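Local coordinates for protein putative aldolase (Bacteroides vulgatus ATCC 8482, PDB 3DXI) that is a putative aldolase of uncharacterised function, built on a TIM-barrel domain of the HMGL-like family, at residues A122-G127 and D154-L159; H92-I97 and D102-A107; L233-L238 and L244-N249; L199-S204 and G227-E232; C8-G13 and W19-K24. All blocks are in the same frame, centred on the assembly; numbering follows the deposited sequence.

Contact 1. Residues A122-G127 and D154-L159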
# COMPACT_ATOMS: atom_id res chain seq x y z
N ALA A 122 1.87 -18.93 -33.89
CA ALA A 122 2.78 -20.07 -34.01
C ALA A 122 2.84 -20.89 -32.71
O ALA A 122 2.88 -22.12 -32.75
CB ALA A 122 4.18 -19.57 -34.38
N ILE A 123 2.85 -20.21 -31.57
CA ILE A 123 2.89 -20.90 -30.28
C ILE A 123 1.63 -21.73 -30.08
O ILE A 123 1.67 -22.82 -29.50
CB ILE A 123 3.01 -19.89 -29.11
CG1 ILE A 123 4.36 -19.16 -29.17
CG2 ILE A 123 2.87 -20.61 -27.78
CD1 ILE A 123 4.53 -18.08 -28.12
N LYS A 124 0.51 -21.23 -30.59
CA LYS A 124 -0.76 -21.93 -30.45
C LYS A 124 -0.79 -23.26 -31.19
O LYS A 124 -1.44 -24.21 -30.75
CB LYS A 124 -1.91 -21.04 -30.92
CG LYS A 124 -3.21 -21.32 -30.21
CD LYS A 124 -3.10 -20.94 -28.73
CE LYS A 124 -4.27 -21.48 -27.94
NZ LYS A 124 -5.56 -21.07 -28.57
N THR A 125 -0.09 -23.34 -32.32
CA THR A 125 -0.06 -24.59 -33.09
C THR A 125 0.77 -25.65 -32.37
O THR A 125 0.72 -26.83 -32.73
CB THR A 125 0.51 -24.37 -34.51
OG1 THR A 125 1.85 -23.86 -34.42
CG2 THR A 125 -0.34 -23.38 -35.28
N MSE A 126 1.53 -25.24 -31.36
CA MSE A 126 2.35 -26.18 -30.60
C MSE A 126 1.58 -26.76 -29.42
O MSE A 126 2.08 -27.61 -28.68
CB MSE A 126 3.64 -25.50 -30.13
CG MSE A 126 4.56 -25.11 -31.29
SE MSE A 126 6.23 -24.23 -30.80
CE MSE A 126 7.12 -25.74 -30.00
N GLY A 127 0.34 -26.30 -29.24
CA GLY A 127 -0.50 -26.83 -28.18
C GLY A 127 -0.45 -26.15 -26.82
O GLY A 127 -0.99 -26.68 -25.85
N ASP A 154 -8.59 -12.88 -30.75
CA ASP A 154 -9.73 -13.68 -30.30
C ASP A 154 -9.61 -15.20 -30.39
O ASP A 154 -10.10 -15.91 -29.51
CB ASP A 154 -11.01 -13.24 -31.03
CG ASP A 154 -11.57 -11.95 -30.49
OD1 ASP A 154 -11.24 -11.59 -29.33
OD2 ASP A 154 -12.36 -11.30 -31.20
N LYS A 155 -8.96 -15.70 -31.43
CA LYS A 155 -8.80 -17.15 -31.58
C LYS A 155 -7.47 -17.69 -31.07
O LYS A 155 -7.25 -18.90 -31.05
CB LYS A 155 -8.99 -17.56 -33.05
CG LYS A 155 -10.41 -17.91 -33.44
CD LYS A 155 -11.36 -16.76 -33.20
CE LYS A 155 -12.79 -17.13 -33.57
NZ LYS A 155 -13.73 -16.00 -33.33
N ILE A 156 -6.58 -16.79 -30.65
CA ILE A 156 -5.26 -17.19 -30.17
C ILE A 156 -5.06 -17.03 -28.67
O ILE A 156 -4.69 -17.98 -27.97
CB ILE A 156 -4.13 -16.41 -30.87
CG1 ILE A 156 -4.16 -16.66 -32.37
CG2 ILE A 156 -2.78 -16.82 -30.30
CD1 ILE A 156 -5.09 -15.76 -33.13
N ALA A 157 -5.28 -15.82 -28.17
CA ALA A 157 -5.08 -15.54 -26.75
C ALA A 157 -5.96 -16.35 -25.80
O ALA A 157 -7.14 -16.58 -26.06
CB ALA A 157 -5.28 -14.05 -26.49
N ASP A 158 -5.35 -16.79 -24.70
CA ASP A 158 -6.04 -17.52 -23.65
C ASP A 158 -6.06 -16.56 -22.47
O ASP A 158 -6.76 -16.78 -21.47
CB ASP A 158 -5.27 -18.78 -23.29
CG ASP A 158 -5.41 -19.85 -24.34
OD1 ASP A 158 -6.50 -20.46 -24.40
OD2 ASP A 158 -4.45 -20.07 -25.10
N LEU A 159 -5.29 -15.49 -22.60
CA LEU A 159 -5.19 -14.46 -21.59
C LEU A 159 -4.62 -13.17 -22.16
O LEU A 159 -3.60 -13.19 -22.85
CB LEU A 159 -4.31 -14.93 -20.43
CG LEU A 159 -3.97 -13.83 -19.42
CD1 LEU A 159 -5.27 -13.31 -18.80
CD2 LEU A 159 -3.02 -14.35 -18.34

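Contact 2. Residues H92-I97 and D102-A107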
# COMPACT_ATOMS: atom_id res chain seq x y z
N HIS A 92 13.56 -24.15 -30.70
CA HIS A 92 14.47 -24.46 -29.61
C HIS A 92 13.94 -23.99 -28.26
O HIS A 92 14.16 -24.64 -27.24
CB HIS A 92 15.85 -23.85 -29.84
CG HIS A 92 16.90 -24.39 -28.93
ND1 HIS A 92 18.09 -23.74 -28.68
CD2 HIS A 92 16.93 -25.53 -28.19
CE1 HIS A 92 18.81 -24.46 -27.84
NE2 HIS A 92 18.13 -25.55 -27.52
N LEU A 93 13.23 -22.87 -28.26
CA LEU A 93 12.69 -22.31 -27.02
C LEU A 93 11.53 -23.09 -26.40
O LEU A 93 11.50 -23.30 -25.19
CB LEU A 93 12.23 -20.86 -27.25
CG LEU A 93 13.28 -19.79 -27.53
CD1 LEU A 93 12.60 -18.49 -27.92
CD2 LEU A 93 14.14 -19.59 -26.29
N LEU A 94 10.57 -23.52 -27.23
CA LEU A 94 9.39 -24.20 -26.70
C LEU A 94 9.22 -25.69 -26.98
O LEU A 94 8.66 -26.41 -26.16
CB LEU A 94 8.14 -23.46 -27.18
CG LEU A 94 8.13 -21.96 -26.85
CD1 LEU A 94 6.86 -21.30 -27.35
CD2 LEU A 94 8.24 -21.79 -25.36
N LEU A 95 9.70 -26.16 -28.12
CA LEU A 95 9.57 -27.56 -28.48
C LEU A 95 10.02 -28.50 -27.37
O LEU A 95 9.35 -29.48 -27.06
CB LEU A 95 10.35 -27.84 -29.77
CG LEU A 95 9.79 -28.88 -30.73
CD1 LEU A 95 8.44 -28.43 -31.26
CD2 LEU A 95 10.78 -29.07 -31.88
N PRO A 96 11.17 -28.21 -26.72
CA PRO A 96 11.63 -29.10 -25.65
C PRO A 96 10.74 -29.15 -24.41
O PRO A 96 10.85 -30.08 -23.61
CB PRO A 96 13.02 -28.55 -25.32
CG PRO A 96 13.46 -27.92 -26.62
CD PRO A 96 12.20 -27.22 -27.07
N ILE A 97 9.85 -28.17 -24.25
CA ILE A 97 9.01 -28.14 -23.06
C ILE A 97 7.54 -28.50 -23.26
O ILE A 97 6.72 -28.27 -22.37
CB ILE A 97 9.08 -26.76 -22.35
CG1 ILE A 97 8.43 -25.69 -23.22
CG2 ILE A 97 10.54 -26.39 -22.08
CD1 ILE A 97 8.48 -24.29 -22.61
N ASP A 102 2.12 -25.43 -19.32
CA ASP A 102 0.76 -25.20 -19.79
C ASP A 102 0.59 -23.94 -20.61
O ASP A 102 -0.04 -23.96 -21.68
CB ASP A 102 -0.18 -25.14 -18.59
CG ASP A 102 -0.17 -26.42 -17.79
OD1 ASP A 102 -0.73 -27.42 -18.28
OD2 ASP A 102 0.42 -26.43 -16.68
N MSE A 103 1.15 -22.84 -20.12
CA MSE A 103 1.01 -21.57 -20.80
C MSE A 103 2.31 -20.83 -21.07
O MSE A 103 3.24 -20.86 -20.25
CB MSE A 103 0.09 -20.66 -19.98
CG MSE A 103 -0.05 -19.26 -20.54
SE MSE A 103 -1.04 -18.11 -19.32
CE MSE A 103 -2.85 -18.59 -19.86
N ILE A 104 2.35 -20.18 -22.22
CA ILE A 104 3.50 -19.39 -22.63
C ILE A 104 3.02 -17.95 -22.62
O ILE A 104 2.13 -17.58 -23.39
CB ILE A 104 3.96 -19.74 -24.06
CG1 ILE A 104 4.23 -21.25 -24.18
CG2 ILE A 104 5.19 -18.93 -24.42
CD1 ILE A 104 5.32 -21.77 -23.23
N ARG A 105 3.58 -17.13 -21.73
CA ARG A 105 3.19 -15.73 -21.68
C ARG A 105 4.23 -14.94 -22.45
O ARG A 105 5.41 -15.26 -22.42
CB ARG A 105 3.13 -15.23 -20.25
CG ARG A 105 2.09 -15.91 -19.40
CD ARG A 105 2.17 -15.35 -18.01
NE ARG A 105 1.10 -14.43 -17.72
CZ ARG A 105 1.12 -13.55 -16.72
NH1 ARG A 105 2.18 -13.45 -15.93
NH2 ARG A 105 0.06 -12.80 -16.50
N ILE A 106 3.77 -13.91 -23.15
CA ILE A 106 4.65 -13.08 -23.95
C ILE A 106 4.68 -11.65 -23.43
O ILE A 106 3.63 -11.01 -23.31
CB ILE A 106 4.16 -13.06 -25.42
CG1 ILE A 106 3.95 -14.50 -25.90
CG2 ILE A 106 5.17 -12.33 -26.30
CD1 ILE A 106 3.28 -14.62 -27.26
N ALA A 107 5.87 -11.14 -23.11
CA ALA A 107 6.00 -9.76 -22.64
C ALA A 107 6.01 -8.94 -23.91
O ALA A 107 6.93 -9.03 -24.71
CB ALA A 107 7.31 -9.57 -21.87

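Contact 3. Residues L233-L238 and L244-N249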
# COMPACT_ATOMS: atom_id res chain seq x y z
N LEU A 233 -1.20 -10.27 0.60
CA LEU A 233 -2.17 -9.20 0.85
C LEU A 233 -3.46 -9.49 0.08
O LEU A 233 -4.56 -9.28 0.58
CB LEU A 233 -1.62 -7.84 0.44
CG LEU A 233 -2.54 -6.64 0.69
CD1 LEU A 233 -3.00 -6.63 2.14
CD2 LEU A 233 -1.81 -5.35 0.37
N LEU A 234 -3.30 -9.97 -1.15
CA LEU A 234 -4.45 -10.30 -1.99
C LEU A 234 -5.28 -11.40 -1.33
O LEU A 234 -6.49 -11.24 -1.16
CB LEU A 234 -3.99 -10.77 -3.37
CG LEU A 234 -5.04 -11.29 -4.35
CD1 LEU A 234 -6.08 -10.21 -4.64
CD2 LEU A 234 -4.34 -11.71 -5.64
N LEU A 235 -4.63 -12.49 -0.95
CA LEU A 235 -5.31 -13.63 -0.33
C LEU A 235 -5.96 -13.26 1.00
O LEU A 235 -7.06 -13.72 1.30
CB LEU A 235 -4.33 -14.79 -0.11
CG LEU A 235 -3.73 -15.40 -1.38
CD1 LEU A 235 -2.85 -16.58 -0.99
CD2 LEU A 235 -4.83 -15.85 -2.33
N THR A 236 -5.28 -12.45 1.80
CA THR A 236 -5.87 -12.05 3.07
C THR A 236 -7.16 -11.27 2.82
O THR A 236 -8.18 -11.55 3.45
CB THR A 236 -4.90 -11.17 3.88
OG1 THR A 236 -3.80 -11.97 4.32
CG2 THR A 236 -5.60 -10.59 5.11
N TYR A 237 -7.11 -10.33 1.89
CA TYR A 237 -8.28 -9.52 1.56
C TYR A 237 -9.44 -10.37 1.02
O TYR A 237 -10.58 -10.23 1.46
CB TYR A 237 -7.94 -8.46 0.51
CG TYR A 237 -9.01 -7.39 0.37
CD1 TYR A 237 -8.94 -6.21 1.12
CD2 TYR A 237 -10.11 -7.58 -0.47
CE1 TYR A 237 -9.95 -5.26 1.05
CE2 TYR A 237 -11.13 -6.62 -0.55
CZ TYR A 237 -11.03 -5.46 0.22
OH TYR A 237 -12.02 -4.50 0.17
N LEU A 238 -9.14 -11.25 0.07
CA LEU A 238 -10.15 -12.12 -0.52
C LEU A 238 -10.74 -13.09 0.49
O LEU A 238 -11.92 -13.43 0.40
CB LEU A 238 -9.56 -12.89 -1.71
CG LEU A 238 -9.07 -12.05 -2.90
CD1 LEU A 238 -8.50 -12.96 -3.99
CD2 LEU A 238 -10.22 -11.22 -3.46
N LEU A 244 -12.82 -16.45 0.15
CA LEU A 244 -11.80 -17.35 -0.37
C LEU A 244 -11.12 -18.10 0.77
O LEU A 244 -10.52 -17.49 1.64
CB LEU A 244 -10.74 -16.58 -1.16
CG LEU A 244 -9.68 -17.41 -1.90
CD1 LEU A 244 -10.36 -18.16 -3.04
CD2 LEU A 244 -8.58 -16.51 -2.43
N ASN A 245 -11.22 -19.43 0.77
CA ASN A 245 -10.57 -20.21 1.81
C ASN A 245 -9.06 -20.17 1.58
O ASN A 245 -8.59 -20.40 0.47
CB ASN A 245 -11.06 -21.66 1.81
CG ASN A 245 -10.29 -22.53 2.79
OD1 ASN A 245 -10.03 -22.11 3.93
ND2 ASN A 245 -9.94 -23.74 2.37
N VAL A 246 -8.32 -19.86 2.64
CA VAL A 246 -6.86 -19.77 2.57
C VAL A 246 -6.17 -20.45 3.75
O VAL A 246 -6.61 -20.30 4.90
CB VAL A 246 -6.40 -18.30 2.53
CG1 VAL A 246 -4.87 -18.22 2.61
CG2 VAL A 246 -6.89 -17.63 1.27
N ASP A 247 -5.09 -21.18 3.48
CA ASP A 247 -4.32 -21.82 4.54
C ASP A 247 -3.24 -20.82 4.90
O ASP A 247 -2.20 -20.74 4.25
CB ASP A 247 -3.65 -23.11 4.07
CG ASP A 247 -2.90 -23.81 5.19
OD1 ASP A 247 -2.47 -23.12 6.14
OD2 ASP A 247 -2.72 -25.04 5.12
N PHE A 248 -3.50 -20.04 5.95
CA PHE A 248 -2.57 -19.01 6.39
C PHE A 248 -1.28 -19.55 7.00
O PHE A 248 -0.27 -18.84 7.03
CB PHE A 248 -3.29 -18.08 7.35
CG PHE A 248 -4.31 -17.21 6.68
CD1 PHE A 248 -3.92 -16.09 5.96
CD2 PHE A 248 -5.67 -17.52 6.74
CE1 PHE A 248 -4.85 -15.30 5.30
CE2 PHE A 248 -6.62 -16.74 6.09
CZ PHE A 248 -6.21 -15.62 5.37
N ASN A 249 -1.31 -20.79 7.48
CA ASN A 249 -0.11 -21.38 8.06
C ASN A 249 0.91 -21.51 6.95
O ASN A 249 2.07 -21.12 7.11
CB ASN A 249 -0.43 -22.75 8.67
CG ASN A 249 -1.17 -22.64 10.00
OD1 ASN A 249 -1.65 -21.57 10.37
ND2 ASN A 249 -1.28 -23.76 10.72

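Contact 4. Residues L199-S204 and G227-E232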
# COMPACT_ATOMS: atom_id res chain seq x y z
N LEU A 199 -1.08 0.87 -4.81
CA LEU A 199 -2.46 0.73 -5.28
C LEU A 199 -2.67 -0.67 -5.88
O LEU A 199 -3.72 -0.96 -6.44
CB LEU A 199 -2.78 1.80 -6.33
CG LEU A 199 -2.84 3.27 -5.86
CD1 LEU A 199 -3.15 4.18 -7.06
CD2 LEU A 199 -3.91 3.42 -4.78
N GLY A 200 -1.66 -1.52 -5.75
CA GLY A 200 -1.76 -2.87 -6.28
C GLY A 200 -2.99 -3.61 -5.79
O GLY A 200 -3.73 -4.18 -6.58
N LEU A 201 -3.22 -3.62 -4.47
CA LEU A 201 -4.37 -4.33 -3.93
C LEU A 201 -5.69 -3.73 -4.39
O LEU A 201 -6.53 -4.44 -4.95
CB LEU A 201 -4.33 -4.35 -2.39
CG LEU A 201 -5.56 -4.99 -1.73
CD1 LEU A 201 -5.61 -6.48 -2.03
CD2 LEU A 201 -5.51 -4.76 -0.23
N ILE A 202 -5.89 -2.44 -4.16
CA ILE A 202 -7.16 -1.83 -4.54
C ILE A 202 -7.44 -1.87 -6.04
O ILE A 202 -8.59 -2.02 -6.45
CB ILE A 202 -7.30 -0.37 -4.00
CG1 ILE A 202 -8.76 0.07 -4.14
CG2 ILE A 202 -6.37 0.58 -4.73
CD1 ILE A 202 -9.76 -0.90 -3.47
N ASN A 203 -6.40 -1.74 -6.87
CA ASN A 203 -6.61 -1.82 -8.32
C ASN A 203 -7.07 -3.24 -8.66
O ASN A 203 -7.99 -3.43 -9.46
CB ASN A 203 -5.32 -1.53 -9.10
CG ASN A 203 -4.97 -0.06 -9.16
OD1 ASN A 203 -5.84 0.81 -9.10
ND2 ASN A 203 -3.68 0.23 -9.32
N SER A 204 -6.43 -4.23 -8.06
CA SER A 204 -6.77 -5.63 -8.31
C SER A 204 -8.18 -5.97 -7.84
O SER A 204 -8.95 -6.62 -8.55
CB SER A 204 -5.75 -6.56 -7.64
OG SER A 204 -4.43 -6.27 -8.09
N GLY A 227 8.28 -3.28 -6.81
CA GLY A 227 7.69 -4.61 -6.78
C GLY A 227 6.26 -4.74 -7.26
O GLY A 227 5.71 -3.82 -7.87
N ASN A 228 5.67 -5.89 -6.98
CA ASN A 228 4.31 -6.21 -7.40
C ASN A 228 3.33 -6.25 -6.23
O ASN A 228 3.68 -5.98 -5.08
CB ASN A 228 4.27 -7.57 -8.09
CG ASN A 228 5.23 -7.66 -9.26
OD1 ASN A 228 6.21 -8.40 -9.21
ND2 ASN A 228 4.95 -6.91 -10.30
N LEU A 229 2.08 -6.57 -6.54
CA LEU A 229 1.06 -6.70 -5.51
C LEU A 229 1.52 -7.89 -4.67
O LEU A 229 1.94 -8.91 -5.22
CB LEU A 229 -0.29 -7.02 -6.14
CG LEU A 229 -1.38 -7.63 -5.26
CD1 LEU A 229 -1.71 -6.70 -4.10
CD2 LEU A 229 -2.62 -7.87 -6.10
N LYS A 230 1.45 -7.76 -3.35
CA LYS A 230 1.85 -8.85 -2.46
C LYS A 230 0.76 -9.91 -2.44
O LYS A 230 -0.38 -9.64 -2.04
CB LYS A 230 2.11 -8.31 -1.04
CG LYS A 230 3.28 -7.34 -0.99
CD LYS A 230 3.72 -7.01 0.43
CE LYS A 230 2.81 -6.00 1.09
NZ LYS A 230 3.63 -5.04 1.87
N MSE A 231 1.10 -11.11 -2.89
CA MSE A 231 0.15 -12.21 -2.94
C MSE A 231 -0.53 -12.41 -1.60
O MSE A 231 -1.74 -12.62 -1.53
CB MSE A 231 0.85 -13.50 -3.39
CG MSE A 231 -0.07 -14.72 -3.44
SE MSE A 231 -1.53 -14.53 -4.72
CE MSE A 231 -0.59 -15.13 -6.32
N GLU A 232 0.24 -12.35 -0.52
CA GLU A 232 -0.32 -12.53 0.82
C GLU A 232 -1.37 -11.47 1.14
O GLU A 232 -2.32 -11.74 1.88
CB GLU A 232 0.78 -12.50 1.90
CG GLU A 232 1.58 -11.19 1.94
CD GLU A 232 2.84 -11.26 1.11
OE1 GLU A 232 2.84 -11.97 0.08
OE2 GLU A 232 3.83 -10.59 1.47

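Contact 5. Residues C8-G13 and W19-K24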
# COMPACT_ATOMS: atom_id res chain seq x y z
N CYS A 8 3.86 -15.07 -9.89
CA CYS A 8 5.06 -15.04 -10.71
C CYS A 8 6.31 -14.66 -9.91
O CYS A 8 7.21 -14.01 -10.43
CB CYS A 8 4.88 -14.07 -11.89
SG CYS A 8 4.28 -12.41 -11.47
N THR A 9 6.35 -15.09 -8.66
CA THR A 9 7.48 -14.79 -7.77
C THR A 9 8.86 -15.07 -8.38
O THR A 9 9.70 -14.17 -8.46
CB THR A 9 7.36 -15.58 -6.45
OG1 THR A 9 6.08 -15.33 -5.85
CG2 THR A 9 8.45 -15.17 -5.48
N LEU A 10 9.10 -16.31 -8.81
CA LEU A 10 10.40 -16.68 -9.37
C LEU A 10 10.79 -15.96 -10.66
O LEU A 10 11.95 -15.60 -10.85
CB LEU A 10 10.47 -18.20 -9.60
CG LEU A 10 10.25 -19.09 -8.38
CD1 LEU A 10 10.44 -20.55 -8.77
CD2 LEU A 10 11.23 -18.71 -7.27
N ARG A 11 9.82 -15.76 -11.54
CA ARG A 11 10.07 -15.10 -12.82
C ARG A 11 10.34 -13.61 -12.66
O ARG A 11 11.29 -13.07 -13.23
CB ARG A 11 8.86 -15.30 -13.75
CG ARG A 11 9.05 -14.80 -15.19
CD ARG A 11 8.82 -13.29 -15.32
NE ARG A 11 7.42 -12.93 -15.14
CZ ARG A 11 6.96 -11.68 -15.22
NH1 ARG A 11 7.79 -10.68 -15.48
NH2 ARG A 11 5.67 -11.43 -15.06
N ASP A 12 9.52 -12.96 -11.85
CA ASP A 12 9.63 -11.53 -11.62
C ASP A 12 10.62 -11.16 -10.52
O ASP A 12 11.20 -10.07 -10.54
CB ASP A 12 8.25 -10.97 -11.29
CG ASP A 12 7.90 -9.75 -12.11
OD1 ASP A 12 8.53 -9.53 -13.17
OD2 ASP A 12 6.99 -9.01 -11.68
N GLY A 13 10.81 -12.05 -9.56
CA GLY A 13 11.73 -11.76 -8.47
C GLY A 13 13.17 -12.18 -8.74
O GLY A 13 14.08 -11.77 -8.03
N TRP A 19 18.17 -14.76 -11.29
CA TRP A 19 17.22 -15.84 -11.51
C TRP A 19 17.73 -17.18 -10.99
O TRP A 19 17.33 -18.25 -11.46
CB TRP A 19 16.86 -15.94 -13.00
CG TRP A 19 15.90 -14.86 -13.41
CD1 TRP A 19 14.54 -14.89 -13.29
CD2 TRP A 19 16.23 -13.54 -13.87
NE1 TRP A 19 14.00 -13.67 -13.65
CE2 TRP A 19 15.02 -12.83 -14.01
CE3 TRP A 19 17.44 -12.90 -14.18
CZ2 TRP A 19 14.98 -11.50 -14.45
CZ3 TRP A 19 17.40 -11.57 -14.61
CH2 TRP A 19 16.18 -10.89 -14.74
N ASP A 20 18.64 -17.12 -10.03
CA ASP A 20 19.15 -18.34 -9.42
C ASP A 20 18.41 -18.53 -8.11
O ASP A 20 18.28 -17.60 -7.32
CB ASP A 20 20.65 -18.26 -9.16
CG ASP A 20 21.48 -18.54 -10.41
OD1 ASP A 20 21.22 -19.57 -11.07
OD2 ASP A 20 22.39 -17.73 -10.71
N PHE A 21 17.91 -19.74 -7.91
CA PHE A 21 17.19 -20.10 -6.71
C PHE A 21 17.56 -21.54 -6.43
O PHE A 21 17.43 -22.39 -7.31
CB PHE A 21 15.67 -19.99 -6.92
CG PHE A 21 15.17 -18.58 -7.03
CD1 PHE A 21 15.17 -17.73 -5.92
CD2 PHE A 21 14.69 -18.09 -8.24
CE1 PHE A 21 14.69 -16.42 -6.03
CE2 PHE A 21 14.21 -16.79 -8.35
CZ PHE A 21 14.21 -15.95 -7.24
N ASN A 22 18.06 -21.79 -5.23
CA ASN A 22 18.46 -23.14 -4.83
C ASN A 22 17.22 -24.01 -4.66
O ASN A 22 16.13 -23.51 -4.36
CB ASN A 22 19.27 -23.04 -3.54
CG ASN A 22 20.57 -22.26 -3.73
OD1 ASN A 22 21.03 -21.55 -2.82
ND2 ASN A 22 21.17 -22.39 -4.91
N SER A 23 17.38 -25.32 -4.87
CA SER A 23 16.28 -26.28 -4.79
C SER A 23 15.46 -26.22 -3.50
O SER A 23 14.27 -26.53 -3.51
CB SER A 23 16.81 -27.71 -4.98
OG SER A 23 17.47 -28.17 -3.81
N LYS A 24 16.08 -25.84 -2.40
CA LYS A 24 15.33 -25.77 -1.15
C LYS A 24 14.26 -24.69 -1.22
O LYS A 24 13.12 -24.90 -0.78
CB LYS A 24 16.28 -25.53 0.03
CG LYS A 24 16.87 -26.81 0.63
CD LYS A 24 17.45 -27.75 -0.44
CE LYS A 24 18.23 -28.91 0.19
NZ LYS A 24 18.74 -29.89 -0.82

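Contact 1. Residues A122-G127 and D154-L159
K124 and D158 approach from opposite directions, and the lysine's long chain does most of the bridging. Its CG stands anti to the backbone N (chi1 -151°), and the chain then bends at its second and fourth torsions, so that it runs across to the 154-159 loop and lays its last carbons as well as its ammonium beside it. NZ donates a weak hydrogen bond to the carbonyl O of I156, 3.3 Å away. The same NZ stands 3.8 Å from D158 OD2, a long salt bridge, while K124 CE is the atom that comes nearest to that oxygen, at 3.2 Å. OD2 has a firmer partner in the backbone N of V130, which probably keeps the carboxylate in place for the lysine. Nearer the helix, K124 CB also passes 4.4 Å from I156 CG2. The helix itself ends in a Schellman motif: G127, with positive phi (90°), ends the last turn, and G127 N bonds to K124 O at 3.1 Å. A partly buried polar tether thus links the end of helix 113-124 to the loop entering strand 159-163, on the outer layer of a TIM barrel.

Contact 2. Residues H92-I97 and D102-A107
L94 and I104 meet mainly through methyl groups, reaching toward each other tip to tip, in a textbook case of helix-on-sheet packing by branched aliphatic side chains. The apolar contacts fall into two sets. In the first, one L94 methyl, CD2, meets the tip of I104 at 3.6 Å from its CD1, and the other, L94 CD1, lies beside the isoleucine's CG1 and CG2, 4.1 Å from both. In the second, I97 reaches the same I104 CD1 with its own CD1, again at 4.1 Å. I97 can do so because CG1 lies between its backbone N and carbonyl carbon (chi1 68°), with the chain extended beyond it. One isoleucine methyl is therefore shared by two residues of the other segment.

No hydrogen bond passes between the two segments; each spends its backbone groups on other partners. The turn that follows the helix is held by I97 N to L94 O, at 2.9 Å; both side chains point toward the strand, and this bond probably helps to hold that geometry. Strand 103-108 spends its backbone groups on its neighbours in the barrel, with I104 paired to E129 and M103 to I76 and I78.

Within this beta-alpha-beta unit, then, the contact between the two segments is apolar, consistent with hydrophobic packing between a barrel strand and the helix and turn outside it.

Contact 3. Residues L233-L238 and L244-N249
L244 turns its CG anti to the backbone N (chi1 -174°), whereas L235 and L238 have theirs anti to the carbonyl carbon (chi1 -63° in both), and these settings bring the three leucines together where helix 231-241 of the TIM-barrel fold packs on the segment leading to helix 248-265. L244 CD2 lies 3.8 Å from L235 CD2 and equally close to L238 CB, the side chains crossing obliquely. One step on, V246 CG2 packs on L235 CB at 4.1 Å, while its CG1 stands over the centre of the F248 ring, 3.9 Å above the plane. D247 is the N-cap of the second helix, its OD1 accepting a weak bond from N249 N and a further bond from V250 N. N298 of the second subunit also bonds to D247 and N249, tying this end to the dimer. T236 OG1, already bonded to E232 O, meets the ring edge at F248 CE1. L244 N bonds nearly straight to L238 O, 3.2 Å away, coming from above the carbonyl plane.

Contact 4. Residues L199-S204 and G227-E232
L229 places its two methyl groups against the first turn of helix 200-209, and they make its closest approaches. CD1 lies over the backbone there, 3.5 Å from L201 N and 3.7 Å from G200 C, with L201 CB a little farther off at 3.9 Å. CD2 points to S204, one turn on, and stands 3.1 Å from its OG, a tight approach of a methyl to a hydroxyl. With CG anti to the backbone N (chi1 161°), the leucine end spreads along the helix turn, one branch to each site. G200, without a side chain, lets the two backbones come close, its CA 4.8 Å from that of L229.

In the next shell, S204 OG is fixed by donating to G200 O at 2.7 Å. The S204 backbone N bonds to the same oxygen from the opposite face of the carbonyl plane, so two donors grip it. G200 N is held in turn by D195 OD1. The backbone of L229 pairs with T218, and its side chain also touches A217. L229 therefore fills the junction where helix 200-209, strand 214-217 and the start of helix 231-241 converge.

Contact 5. Residues C8-G13 and W19-K24
Helix 9-13, a short turn that follows directly on the first barrel strand, meets an irregular run leading into helix 23-34; the two come closest at L10 and W19, whose CA atoms are 7.2 Å apart. This is the first beta-alpha connection of the TIM barrel. W19 takes a positive phi (64°), and N22 occupies the N-cap of the coming helix without making a capping bond with its side chain. L10 CD2 rests over one face of the F21 ring, 3.8 Å from its centroid, a CH-pi contact displaced toward the rim. F21 CE2 also lies 3.6 Å from L10 O, and at the ring's edge F21 CZ comes 4.2 Å from G13 C. R11, whose carbonyl takes part in the contact, pairs its guanidinium with D12 and E42, while W19 also meets Y45 at nearly a right angle. The polar link across the contact runs from W19 NE1 to R11 O, 2.8 Å long and nearly straight (167°), with the oxygen in the indole plane.

In the fold
The five contacts sample different layers of one barrel. Contacts 2, 4 and 5 are buried and lie nearer the chain's centre, whereas contact 1, partly exposed, and contact 3, buried but farther from the centre, belong to the outer layer. Contacts 1 and 2 are neighbours, with I123 and M126 packing on L94; the former relies on a lysine and oxygen atoms, the latter on aliphatic carbons. Contacts 3 and 4 share helix 231-241, L201 packing on L233 and L234, and both touch the second subunit. Contact 5, where two aromatic side chains make the main approaches, comes close to contact 2 through R11 and R105, both of which form salt bridges to E42.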